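Local coordinates for 6-phosphogluconolactonase (Shewanella baltica, PDB 3NWP), which probably hydrolyses 6-phosphogluconolactone to 6-phosphogluconate, the second step of the oxidative pentose phosphate pathway, at residues A[112-116]-A[163-167]; A[129-135]-A[185-191]; A[143-147]-A[175-180]; A[153-157]-A[211-215]; A[202-206]-A[217-221]. One frame throughout, in Å; residues are numbered along the deposited sequence.

Interaction 1 of 5, residues A[112-116]-A[163-167]; sequences AEAGA and CVATN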
# COMPACT_ATOMS: atom_id res chain seq x y z
N ALA A 112 -0.17 19.03 -0.76
CA ALA A 112 -0.93 17.87 -1.19
C ALA A 112 -2.34 18.27 -1.60
O ALA A 112 -2.90 17.71 -2.52
CB ALA A 112 -0.94 16.80 -0.06
N GLU A 113 -2.94 19.23 -0.89
CA GLU A 113 -4.29 19.67 -1.25
C GLU A 113 -4.29 20.18 -2.66
O GLU A 113 -5.21 19.86 -3.43
CB GLU A 113 -4.76 20.78 -0.31
CG GLU A 113 -5.18 20.35 1.08
CD GLU A 113 -4.03 20.11 2.05
OE1 GLU A 113 -2.83 20.30 1.72
OE2 GLU A 113 -4.38 19.75 3.20
N ALA A 114 -3.32 21.03 -2.99
CA ALA A 114 -3.29 21.60 -4.34
C ALA A 114 -2.92 20.59 -5.40
O ALA A 114 -3.37 20.71 -6.53
CB ALA A 114 -2.33 22.79 -4.40
N GLY A 115 -2.12 19.58 -5.04
CA GLY A 115 -1.69 18.57 -6.01
C GLY A 115 -2.56 17.32 -6.17
O GLY A 115 -2.38 16.53 -7.11
N ALA A 116 -3.56 17.18 -5.31
CA ALA A 116 -4.34 15.93 -5.27
C ALA A 116 -5.08 15.64 -6.55
O ALA A 116 -5.15 14.49 -6.99
CB ALA A 116 -5.27 15.92 -4.08
N CYS A 163 -7.48 9.70 -4.90
CA CYS A 163 -6.54 10.11 -3.85
C CYS A 163 -6.94 11.46 -3.29
O CYS A 163 -7.59 12.28 -3.95
CB CYS A 163 -5.13 10.05 -4.31
SG CYS A 163 -4.79 10.96 -5.79
N VAL A 164 -6.56 11.65 -2.03
CA VAL A 164 -6.89 12.86 -1.29
C VAL A 164 -5.75 13.23 -0.40
O VAL A 164 -4.89 12.40 -0.09
CB VAL A 164 -8.15 12.75 -0.47
CG1 VAL A 164 -9.38 12.47 -1.35
CG2 VAL A 164 -8.01 11.74 0.66
N ALA A 165 -5.73 14.49 0.03
CA ALA A 165 -4.73 14.93 0.97
C ALA A 165 -5.13 14.60 2.37
O ALA A 165 -6.29 14.65 2.74
CB ALA A 165 -4.49 16.50 0.86
N THR A 166 -4.14 14.32 3.21
CA THR A 166 -4.38 14.20 4.64
C THR A 166 -3.22 14.83 5.43
O THR A 166 -2.09 14.93 4.93
CB THR A 166 -4.58 12.72 5.15
OG1 THR A 166 -3.31 12.04 5.12
CG2 THR A 166 -5.64 11.98 4.31
N ASN A 167 -3.51 15.26 6.65
CA ASN A 167 -2.53 15.98 7.48
C ASN A 167 -2.52 15.40 8.88
O ASN A 167 -3.20 15.87 9.80
CB ASN A 167 -2.96 17.46 7.49
CG ASN A 167 -2.74 18.11 6.15
OD1 ASN A 167 -1.61 18.36 5.76
ND2 ASN A 167 -3.84 18.30 5.39
O HOH W 1 -0.99 19.80 3.49

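Interaction 2 of 5, residues A[129-135]-A[185-191]; sequences PFDVVVL and NSRQIYL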
# COMPACT_ATOMS: atom_id res chain seq x y z
N PRO A 129 -9.97 -2.83 -11.43
CA PRO A 129 -9.38 -2.91 -10.09
C PRO A 129 -7.89 -3.20 -10.04
O PRO A 129 -7.36 -3.88 -10.91
CB PRO A 129 -10.12 -4.05 -9.42
CG PRO A 129 -10.75 -4.77 -10.47
CD PRO A 129 -11.00 -3.87 -11.59
N PHE A 130 -7.22 -2.71 -9.01
CA PHE A 130 -5.83 -3.00 -8.83
C PHE A 130 -5.65 -4.50 -8.65
O PHE A 130 -6.39 -5.12 -7.89
CB PHE A 130 -5.24 -2.28 -7.62
CG PHE A 130 -5.31 -0.78 -7.66
CD1 PHE A 130 -4.71 -0.05 -8.67
CD2 PHE A 130 -5.85 -0.11 -6.61
CE1 PHE A 130 -4.77 1.35 -8.67
CE2 PHE A 130 -5.89 1.31 -6.60
CZ PHE A 130 -5.33 1.99 -7.63
N ASP A 131 -4.65 -5.09 -9.29
CA ASP A 131 -4.48 -6.53 -9.15
C ASP A 131 -3.92 -6.93 -7.80
O ASP A 131 -4.37 -7.92 -7.18
CB ASP A 131 -3.61 -7.07 -10.25
CG ASP A 131 -4.28 -6.86 -11.61
OD1 ASP A 131 -5.40 -7.40 -11.81
OD2 ASP A 131 -3.78 -6.05 -12.43
N VAL A 132 -2.94 -6.18 -7.31
CA VAL A 132 -2.29 -6.47 -6.02
C VAL A 132 -2.02 -5.15 -5.28
O VAL A 132 -1.50 -4.19 -5.89
CB VAL A 132 -0.97 -7.20 -6.20
CG1 VAL A 132 -0.29 -7.41 -4.83
CG2 VAL A 132 -1.15 -8.56 -6.88
N VAL A 133 -2.44 -5.07 -4.03
CA VAL A 133 -2.13 -3.94 -3.14
C VAL A 133 -1.37 -4.47 -1.97
O VAL A 133 -1.81 -5.41 -1.29
CB VAL A 133 -3.42 -3.29 -2.66
CG1 VAL A 133 -3.16 -2.18 -1.61
CG2 VAL A 133 -4.22 -2.72 -3.84
N VAL A 134 -0.23 -3.85 -1.65
CA VAL A 134 0.62 -4.23 -0.52
C VAL A 134 0.59 -3.08 0.47
O VAL A 134 0.97 -1.95 0.15
CB VAL A 134 2.05 -4.53 -0.93
CG1 VAL A 134 2.82 -5.11 0.31
CG2 VAL A 134 2.10 -5.50 -2.13
N LEU A 135 0.04 -3.35 1.66
CA LEU A 135 -0.12 -2.41 2.73
C LEU A 135 0.83 -2.64 3.93
O LEU A 135 1.29 -3.79 4.16
CB LEU A 135 -1.59 -2.41 3.23
CG LEU A 135 -2.66 -2.06 2.20
CD1 LEU A 135 -4.04 -2.11 2.97
CD2 LEU A 135 -2.39 -0.63 1.67
N ASN A 185 -11.03 -1.35 -4.24
CA ASN A 185 -11.32 -1.77 -5.63
C ASN A 185 -10.08 -2.46 -6.17
O ASN A 185 -9.35 -1.95 -7.01
CB ASN A 185 -11.75 -0.61 -6.52
CG ASN A 185 -12.29 -1.10 -7.87
OD1 ASN A 185 -12.82 -2.21 -7.98
ND2 ASN A 185 -12.11 -0.29 -8.88
N SER A 186 -9.86 -3.62 -5.59
CA SER A 186 -8.68 -4.41 -5.82
C SER A 186 -9.08 -5.86 -5.71
O SER A 186 -10.11 -6.22 -5.13
CB SER A 186 -7.60 -4.09 -4.80
OG SER A 186 -8.06 -4.29 -3.49
N ARG A 187 -8.22 -6.68 -6.28
CA ARG A 187 -8.40 -8.12 -6.33
C ARG A 187 -7.78 -8.86 -5.14
O ARG A 187 -8.35 -9.87 -4.65
CB ARG A 187 -7.83 -8.67 -7.66
CG ARG A 187 -8.39 -7.98 -8.92
CD ARG A 187 -7.94 -8.71 -10.23
NE ARG A 187 -8.22 -7.87 -11.38
CZ ARG A 187 -9.39 -7.83 -12.04
NH1 ARG A 187 -10.40 -8.61 -11.68
NH2 ARG A 187 -9.54 -6.97 -13.04
N GLN A 188 -6.64 -8.33 -4.64
CA GLN A 188 -5.91 -8.96 -3.56
C GLN A 188 -5.16 -7.88 -2.78
O GLN A 188 -4.50 -7.04 -3.40
CB GLN A 188 -4.93 -9.96 -4.08
CG GLN A 188 -3.97 -10.53 -3.01
CD GLN A 188 -4.62 -11.62 -2.18
OE1 GLN A 188 -5.07 -12.65 -2.75
NE2 GLN A 188 -4.75 -11.42 -0.86
N ILE A 189 -5.31 -7.90 -1.44
CA ILE A 189 -4.51 -7.06 -0.58
C ILE A 189 -3.64 -7.94 0.30
O ILE A 189 -4.07 -9.01 0.79
CB ILE A 189 -5.48 -6.23 0.33
CG1 ILE A 189 -6.30 -5.27 -0.53
CG2 ILE A 189 -4.68 -5.51 1.41
CD1 ILE A 189 -7.43 -4.57 0.22
N TYR A 190 -2.39 -7.51 0.51
CA TYR A 190 -1.45 -8.11 1.47
C TYR A 190 -1.15 -7.11 2.54
O TYR A 190 -0.99 -5.93 2.21
CB TYR A 190 -0.15 -8.50 0.77
CG TYR A 190 -0.34 -9.62 -0.20
CD1 TYR A 190 -0.47 -10.91 0.24
CD2 TYR A 190 -0.38 -9.40 -1.57
CE1 TYR A 190 -0.73 -11.95 -0.67
CE2 TYR A 190 -0.56 -10.43 -2.48
CZ TYR A 190 -0.71 -11.73 -2.01
OH TYR A 190 -0.95 -12.76 -2.91
N LEU A 191 -1.19 -7.51 3.80
CA LEU A 191 -0.73 -6.68 4.88
C LEU A 191 0.57 -7.28 5.42
O LEU A 191 0.55 -8.42 5.93
CB LEU A 191 -1.77 -6.63 5.99
CG LEU A 191 -1.41 -5.78 7.19
CD1 LEU A 191 -1.13 -4.29 6.81
CD2 LEU A 191 -2.52 -5.86 8.26
O HOH W 2 -7.46 -4.85 -13.52

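Interaction 3 of 5, residues A[143-147]-A[175-180]; sequences TCSWF and RITLSK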
# COMPACT_ATOMS: atom_id res chain seq x y z
N THR A 143 -3.11 2.93 8.19
CA THR A 143 -2.60 2.30 6.98
C THR A 143 -2.68 3.35 5.89
O THR A 143 -3.30 4.39 6.06
CB THR A 143 -3.38 1.03 6.63
OG1 THR A 143 -2.73 0.37 5.54
CG2 THR A 143 -4.84 1.30 6.20
N CYS A 144 -2.00 3.13 4.77
CA CYS A 144 -1.87 4.23 3.77
C CYS A 144 -1.49 5.49 4.52
O CYS A 144 -0.58 5.45 5.38
CB CYS A 144 -3.12 4.37 2.91
SG CYS A 144 -3.54 2.82 2.02
N SER A 145 -2.09 6.66 4.20
CA SER A 145 -2.03 7.82 5.09
C SER A 145 -3.41 8.13 5.65
O SER A 145 -3.83 9.31 5.76
CB SER A 145 -1.31 9.06 4.46
OG SER A 145 0.10 8.89 4.51
N TRP A 146 -4.13 7.08 6.03
CA TRP A 146 -5.40 7.15 6.73
C TRP A 146 -5.09 7.18 8.20
O TRP A 146 -4.89 6.15 8.84
CB TRP A 146 -6.32 5.94 6.44
CG TRP A 146 -6.58 5.57 5.01
CD1 TRP A 146 -6.30 6.30 3.85
CD2 TRP A 146 -7.11 4.32 4.58
NE1 TRP A 146 -6.65 5.56 2.75
CE2 TRP A 146 -7.11 4.32 3.17
CE3 TRP A 146 -7.55 3.18 5.25
CZ2 TRP A 146 -7.58 3.24 2.43
CZ3 TRP A 146 -8.00 2.09 4.49
CH2 TRP A 146 -7.98 2.13 3.11
N PHE A 147 -4.95 8.38 8.75
CA PHE A 147 -4.49 8.54 10.10
C PHE A 147 -5.65 8.91 11.03
O PHE A 147 -6.43 9.82 10.70
CB PHE A 147 -3.46 9.66 10.18
CG PHE A 147 -2.08 9.26 9.78
CD1 PHE A 147 -1.21 8.73 10.71
CD2 PHE A 147 -1.63 9.46 8.48
CE1 PHE A 147 0.07 8.38 10.36
CE2 PHE A 147 -0.37 9.07 8.12
CZ PHE A 147 0.50 8.55 9.06
N ARG A 175 0.42 14.74 3.50
CA ARG A 175 0.33 13.46 2.83
C ARG A 175 -0.67 13.51 1.69
O ARG A 175 -1.67 14.24 1.74
CB ARG A 175 -0.13 12.34 3.79
CG ARG A 175 0.61 12.27 5.14
CD ARG A 175 2.04 12.01 4.92
NE ARG A 175 2.80 11.84 6.15
CZ ARG A 175 3.08 10.65 6.72
NH1 ARG A 175 2.62 9.52 6.18
NH2 ARG A 175 3.83 10.60 7.82
N ILE A 176 -0.39 12.70 0.69
CA ILE A 176 -1.40 12.30 -0.26
C ILE A 176 -1.61 10.81 0.00
O ILE A 176 -0.67 10.09 0.35
CB ILE A 176 -0.95 12.61 -1.67
CG1 ILE A 176 -2.00 12.30 -2.70
CG2 ILE A 176 0.36 11.92 -2.02
CD1 ILE A 176 -1.91 13.26 -3.89
N THR A 177 -2.84 10.38 -0.14
CA THR A 177 -3.16 8.97 0.05
C THR A 177 -4.12 8.50 -1.00
O THR A 177 -5.09 9.20 -1.35
CB THR A 177 -3.73 8.74 1.46
OG1 THR A 177 -3.79 7.31 1.75
CG2 THR A 177 -5.13 9.33 1.66
N LEU A 178 -4.00 7.25 -1.39
CA LEU A 178 -5.11 6.62 -2.09
C LEU A 178 -6.27 6.52 -1.11
O LEU A 178 -6.11 6.34 0.07
CB LEU A 178 -4.72 5.24 -2.68
CG LEU A 178 -3.62 5.19 -3.72
CD1 LEU A 178 -3.56 3.78 -4.43
CD2 LEU A 178 -3.67 6.31 -4.75
N SER A 179 -7.48 6.60 -1.64
CA SER A 179 -8.69 6.51 -0.87
C SER A 179 -9.05 5.08 -0.53
O SER A 179 -8.57 4.15 -1.15
CB SER A 179 -9.86 7.11 -1.64
OG SER A 179 -10.05 6.45 -2.88
N LYS A 180 -9.91 4.91 0.46
CA LYS A 180 -10.46 3.58 0.73
C LYS A 180 -11.14 3.00 -0.50
O LYS A 180 -10.94 1.81 -0.85
CB LYS A 180 -11.41 3.62 1.92
CG LYS A 180 -11.92 2.26 2.36
CD LYS A 180 -13.22 2.39 3.18
CE LYS A 180 -14.43 2.58 2.29
NZ LYS A 180 -15.64 2.86 3.13
O HOH W 3 1.88 6.24 6.50

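Interaction 4 of 5, residues A[153-157]-A[211-215]; sequences LENAL and VHAMP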
# COMPACT_ATOMS: atom_id res chain seq x y z
N LEU A 153 -9.61 12.15 7.72
CA LEU A 153 -9.84 10.68 7.71
C LEU A 153 -11.19 10.31 7.09
O LEU A 153 -11.24 9.42 6.22
CB LEU A 153 -9.72 10.10 9.11
CG LEU A 153 -9.94 8.61 9.18
CD1 LEU A 153 -8.91 7.77 8.35
CD2 LEU A 153 -9.90 8.16 10.67
N GLU A 154 -12.30 10.91 7.54
CA GLU A 154 -13.59 10.57 6.95
C GLU A 154 -13.62 10.75 5.43
O GLU A 154 -14.19 9.91 4.71
CB GLU A 154 -14.71 11.35 7.64
CG GLU A 154 -16.12 10.83 7.33
CD GLU A 154 -16.43 9.40 7.87
OE1 GLU A 154 -15.53 8.69 8.37
OE2 GLU A 154 -17.59 8.97 7.81
N ASN A 155 -13.03 11.84 4.94
CA ASN A 155 -12.90 12.04 3.53
C ASN A 155 -12.14 10.85 2.87
O ASN A 155 -12.58 10.32 1.86
CB ASN A 155 -12.27 13.38 3.16
CG ASN A 155 -12.43 13.69 1.69
OD1 ASN A 155 -13.50 13.42 1.13
ND2 ASN A 155 -11.41 14.24 1.08
N ALA A 156 -11.00 10.52 3.41
CA ALA A 156 -10.25 9.39 2.84
C ALA A 156 -11.10 8.12 2.81
O ALA A 156 -11.00 7.34 1.86
CB ALA A 156 -8.96 9.17 3.60
N LEU A 157 -11.89 7.91 3.85
CA LEU A 157 -12.70 6.67 3.99
C LEU A 157 -13.95 6.64 3.14
O LEU A 157 -14.54 5.59 2.94
CB LEU A 157 -13.06 6.44 5.47
CG LEU A 157 -11.87 6.23 6.40
CD1 LEU A 157 -12.40 6.11 7.81
CD2 LEU A 157 -11.02 4.98 5.95
N VAL A 211 -13.30 2.02 12.72
CA VAL A 211 -12.26 2.43 11.76
C VAL A 211 -11.63 3.77 12.16
O VAL A 211 -10.45 4.02 11.94
CB VAL A 211 -12.81 2.43 10.31
CG1 VAL A 211 -13.45 1.07 9.97
CG2 VAL A 211 -13.80 3.57 10.09
N HIS A 212 -12.40 4.65 12.81
CA HIS A 212 -11.87 5.93 13.17
C HIS A 212 -10.79 5.84 14.20
O HIS A 212 -9.89 6.67 14.22
CB HIS A 212 -13.02 6.89 13.60
CG HIS A 212 -13.92 7.22 12.45
ND1 HIS A 212 -15.09 6.53 12.20
CD2 HIS A 212 -13.78 8.10 11.43
CE1 HIS A 212 -15.65 7.00 11.09
NE2 HIS A 212 -14.88 7.96 10.61
N ALA A 213 -10.82 4.82 15.06
CA ALA A 213 -9.75 4.63 16.03
C ALA A 213 -8.50 3.97 15.37
O ALA A 213 -7.36 4.36 15.66
CB ALA A 213 -10.25 3.74 17.20
N MSE A 214 -8.73 2.98 14.53
CA MSE A 214 -7.63 2.24 13.84
C MSE A 214 -8.03 1.99 12.39
O MSE A 214 -8.73 1.01 12.08
CB MSE A 214 -7.35 0.91 14.55
CG MSE A 214 -6.79 1.06 15.97
SE MSE A 214 -6.35 -0.54 16.85
CE MSE A 214 -4.81 -0.81 16.00
N PRO A 215 -7.61 2.88 11.47
CA PRO A 215 -8.12 2.81 10.09
C PRO A 215 -7.79 1.53 9.27
O PRO A 215 -8.51 1.22 8.33
CB PRO A 215 -7.54 4.08 9.47
CG PRO A 215 -7.49 5.06 10.64
CD PRO A 215 -6.99 4.19 11.77

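Interaction 5 of 5, residues A[202-206]-A[217-221]; sequences YRQAL and RAVLA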
# COMPACT_ATOMS: atom_id res chain seq x y z
N TYR A 202 -1.87 -5.46 15.63
CA TYR A 202 -2.80 -6.19 14.75
C TYR A 202 -3.92 -6.87 15.59
O TYR A 202 -5.09 -6.79 15.25
CB TYR A 202 -2.04 -7.22 13.89
CG TYR A 202 -2.93 -8.21 13.18
CD1 TYR A 202 -3.72 -7.86 12.10
CD2 TYR A 202 -2.91 -9.52 13.57
CE1 TYR A 202 -4.53 -8.79 11.46
CE2 TYR A 202 -3.71 -10.44 12.94
CZ TYR A 202 -4.51 -10.06 11.88
OH TYR A 202 -5.29 -11.02 11.29
N ARG A 203 -3.54 -7.54 16.67
CA ARG A 203 -4.55 -8.15 17.54
C ARG A 203 -5.49 -7.08 18.11
O ARG A 203 -6.70 -7.30 18.20
CB ARG A 203 -3.86 -8.94 18.68
CG ARG A 203 -3.06 -10.14 18.18
CD ARG A 203 -3.88 -11.23 17.63
NE ARG A 203 -4.85 -11.75 18.61
CZ ARG A 203 -5.71 -12.73 18.38
NH1 ARG A 203 -5.70 -13.42 17.24
NH2 ARG A 203 -6.53 -13.08 19.36
N GLN A 204 -4.95 -5.92 18.49
CA GLN A 204 -5.82 -4.82 18.92
C GLN A 204 -6.76 -4.39 17.81
O GLN A 204 -7.94 -4.10 18.05
CB GLN A 204 -5.03 -3.60 19.37
CG GLN A 204 -4.26 -3.80 20.62
CD GLN A 204 -3.53 -2.53 20.98
OE1 GLN A 204 -2.45 -2.27 20.48
NE2 GLN A 204 -4.17 -1.70 21.77
N ALA A 205 -6.25 -4.31 16.58
CA ALA A 205 -7.09 -3.94 15.49
C ALA A 205 -8.28 -4.88 15.34
O ALA A 205 -9.38 -4.44 15.03
CB ALA A 205 -6.29 -3.89 14.14
N LEU A 206 -8.10 -6.19 15.56
CA LEU A 206 -9.21 -7.14 15.44
C LEU A 206 -10.26 -7.00 16.55
O LEU A 206 -11.32 -7.60 16.41
CB LEU A 206 -8.67 -8.57 15.43
CG LEU A 206 -7.71 -8.93 14.28
CD1 LEU A 206 -7.17 -10.38 14.50
CD2 LEU A 206 -8.37 -8.76 12.93
N ARG A 217 -8.64 -1.18 10.19
CA ARG A 217 -9.86 -1.93 10.24
C ARG A 217 -10.76 -1.81 9.04
O ARG A 217 -11.56 -2.70 8.77
CB ARG A 217 -10.66 -1.54 11.53
CG ARG A 217 -9.93 -1.92 12.82
CD ARG A 217 -10.51 -1.21 14.04
NE ARG A 217 -9.98 -1.73 15.28
CZ ARG A 217 -10.02 -1.09 16.45
NH1 ARG A 217 -10.50 0.16 16.51
NH2 ARG A 217 -9.55 -1.67 17.57
N ALA A 218 -10.67 -0.70 8.29
CA ALA A 218 -11.46 -0.57 7.08
C ALA A 218 -11.13 -1.62 6.04
O ALA A 218 -11.99 -2.04 5.28
CB ALA A 218 -11.34 0.86 6.48
N VAL A 219 -9.87 -2.08 6.07
CA VAL A 219 -9.39 -3.18 5.23
C VAL A 219 -9.68 -4.55 5.87
O VAL A 219 -10.19 -5.45 5.20
CB VAL A 219 -7.88 -3.02 4.98
CG1 VAL A 219 -7.29 -4.26 4.33
CG2 VAL A 219 -7.62 -1.77 4.09
N LEU A 220 -9.47 -4.64 7.18
CA LEU A 220 -9.63 -5.96 7.87
C LEU A 220 -11.05 -6.38 8.06
O LEU A 220 -11.32 -7.59 8.10
CB LEU A 220 -8.95 -5.94 9.22
CG LEU A 220 -7.44 -5.65 9.22
CD1 LEU A 220 -6.82 -5.64 10.62
CD2 LEU A 220 -6.65 -6.60 8.26
N ALA A 221 -11.97 -5.43 8.18
CA ALA A 221 -13.35 -5.74 8.56
C ALA A 221 -14.21 -6.11 7.39
O ALA A 221 -15.26 -6.75 7.57
CB ALA A 221 -13.95 -4.60 9.36

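Interaction 1 of 5, residues A[112-116]-A[163-167]
Ala-165 pushes its methyl group against the first turn of helix 112-122, and the close part of the contact is built round it. Its CB lies 3.7 Å from Ala-112 CB and 3.6 Å from the backbone N of Glu-113, so the helix backbone itself forms part of the surface it meets. The short segments run antiparallel, at 172°, with their axes 7.1 Å apart; the small alanine side chains at the interface are consistent with so near an approach. One turn on, Ala-116 is less intimate: its CB stays 4.4 Å from Val-164 CA, while its carbonyl faces Cys-163 SG.

The solvent side is polar and held by few atoms. Glu-113 is bent at chi2 (80°), which folds the carboxylate back across the Ala-165 methyl toward Asn-167. There Asn-167 ND2 donates to Glu-113 OE2 over 2.7 Å, on the syn side of the carboxylate, and the two flat groups are nearly coplanar, 7° apart. A water closes the other end of the pair by donating to both Glu-113 OE1 and Asn-167 OD1, so both oxygens of the carboxylate are engaged and the amide is fixed in its rotation.

Strand 163-166 pairs antiparallel with strand 175-178 at the margin of the mixed sheet; helix 112-122 lies against it, and Val-164 points away from that helix to pack on helix 153-158.

Interaction 2 of 5, residues A[129-135]-A[185-191]
Val-133 and Tyr-190 lie at the centre of a parallel strand pair in the core of the sheet, consistent with the Rossmann-like clan of this family. Backbone hydrogen bonds define its register: Val-133 N donates to Gln-188 O, Tyr-190 N to Val-133 O at 2.8 Å, and Leu-135 N to Tyr-190 O, the last nearly straight at 174°. The segment axes diverge by only 18°. Towards the N-terminal end, just after the cis peptide bond preceding Pro-129, Phe-130 and Ser-186 form a single bridge: Phe-130 N donates to Asn-185 O and Arg-187 N to Phe-130 O.

Charge enters at this same end. In the conformer given, Arg-187 NE makes a salt bridge of 2.9 Å with Asp-131 OD1, their planes 17° apart. Pro-129 CG lies over one guanidinium face, towards its rim, 3.6 Å above the plane, and a water links Arg-187 NH2 to Pro-129 O. Asp-131 OD1 also pairs with Arg-36.

Apolar contacts occupy both faces of the sheet. Val-133, Leu-135, Ile-189 and Leu-191 share one, where Leu-135 CD1 meets Ile-189 CG2 at 3.8 Å. On the other, Val-132 CG1 touches the Tyr-190 ring at its edge, 3.8 Å from CD2.

Strand 39-43 flanks strand 132-135 and strand 227-232 flanks strand 189-194; helix 14-36 packs on the Tyr-190 face, and Val-219 of helix 217-220 on the Leu-135 face.

Interaction 3 of 5, residues A[143-147]-A[175-180]
The indole of Trp-146 has Cys-144 CB over one face, 3.7 Å above the ring plane, and meets the 175-180 segment along its rim. NE1 donates to Leu-178 O at 2.8 Å, nearly straight and within both the ring and carbonyl planes; Thr-177 CG2 also lies at the edge, while Trp-146 CZ2 comes obliquely to 3.4 Å from Lys-180 CA. The Phe-147 ring stands almost perpendicular to the Arg-175 guanidinium, with an 86° interplanar angle: its CE2 sits over the guanidinium face, 3.6 Å from NH1, and that NH1 in turn reaches the ring's edge.

Here the loop following strand 132-135 crosses strand 175-178, the antiparallel member between strands 66-74 and 163-166 of the mixed sheet. Thr-177 joins the two at the middle. With OG1 turned opposite its own backbone N (chi1 -168°), it accepts from Ser-145 N at 3.1 Å and donates to Leu-178 O, which thus receives two donors, one of them Trp-146. Arg-175 NH1 donates to Ser-145 OG over 3.1 Å, with the hydroxyl 21° out of the guanidinium plane. Ser-145 OG is also bonded to Asp-72 of strand 66-74, and Arg-175 NH2 to Pro-172 O.

Interaction 4 of 5, residues A[153-157]-A[211-215]
This contact joins a small apolar patch to a polar pair at its outer rim, where the loop between helices 196-206 and 217-220 meets the start of helix 153-158. The inner part rests on Leu-153 and Leu-157, one turn apart on the helix and both turned toward the loop. Leu-153 uses both methyls: CD1 reaches Pro-215 CG at 3.8 Å, and CD2 lies over the backbone of His-212, 3.9 Å from its O. With CG opposite the backbone N (chi1 180°), Leu-153 extends out from the helix between Pro-215 and the histidine. Leu-157 is placed farther along, its CD1 meeting Val-211 CG2, in the conformer given, at 3.7 Å as the two side chains pass in opposite directions.

At the exposed rim, Glu-154 and His-212 meet beside the leucines. His-212 NE2 donates to Glu-154 OE1 with an N-H...O angle of 155°; the modelled separation of 2.4 Å is very short, so the exact length is doubtful. The carboxylate lies at the edge of the imidazole, with the two planes 33° apart. Val-211 CG2 lies over one face of that ring near the rim, 3.8 Å above the plane, so the methyl that meets Leu-157 also backs the histidine.

Inward, Trp-146 packs against Leu-153 and Pro-215, and Ala-156 of the same helix faces Val-164 of strand 163-166. On the loop's side Val-211 touches helix 217-220, and selenomethionine Met-214 points away to pack on Val-201 and Ala-205 of helix 196-206.

Interaction 5 of 5, residues A[202-206]-A[217-221]
Helix 202-206 and helix 217-220 come nearest at Ala-205 and Arg-217, whose CA atoms are 6.3 Å apart, and the side chains of the second helix bridge the separation. Arg-217 runs extended from CG to NE (chi2 165°, chi3 170°) and lays its guanidinium edge against two successive carbonyls. NE donates to Ala-205 O at 2.8 Å, in the carbonyl plane and on a lone pair, with an N-H...O angle of 159°. NH2 reaches Gln-204 O at 3.0 Å from above that carbonyl's plane, though the oxygen remains close to the guanidinium plane.

Arg-217 thus binds carbonyls near the C-terminal end of helix 196-206, where its positive charge probably interacts favourably with the helix dipole. Asp-210 O takes the third nitrogen, NH1, so the same arginine also holds the loop that connects the two helices.

Beside this polar grip, Leu-220 inserts CD1 among three residues of helix 202-206. That methyl lies 4.0 Å from Ala-205 CB, 4.0 Å from Tyr-202 CE1 and 4.2 Å from Leu-206 CD2. It approaches the tyrosine obliquely, whereas Leu-206 CG sits over one face of that ring. Tyr-202 continues inward onto Leu-193 and Val-229 of the sheet.

In the fold
From the N terminus, helix 112-122 opens interaction 1, which closes at strand 163-166. Interaction 2 starts within that span and closes beyond it, so the two cross. Interaction 3 lies wholly within the interval between the segments of interaction 2 and crosses interaction 1, with which it shares the pairing of strands 163-166 and 175-178. Interaction 4, opened by helix 153-158, crosses the first three and closes only at 211-215. Interaction 5 follows the first three in series but crosses interaction 4. Trp-146 joins interactions 3, 4 and 5, while Val-219 carries interaction 5 onto the central strands of interaction 2, tying the C-terminal helices to the sheet.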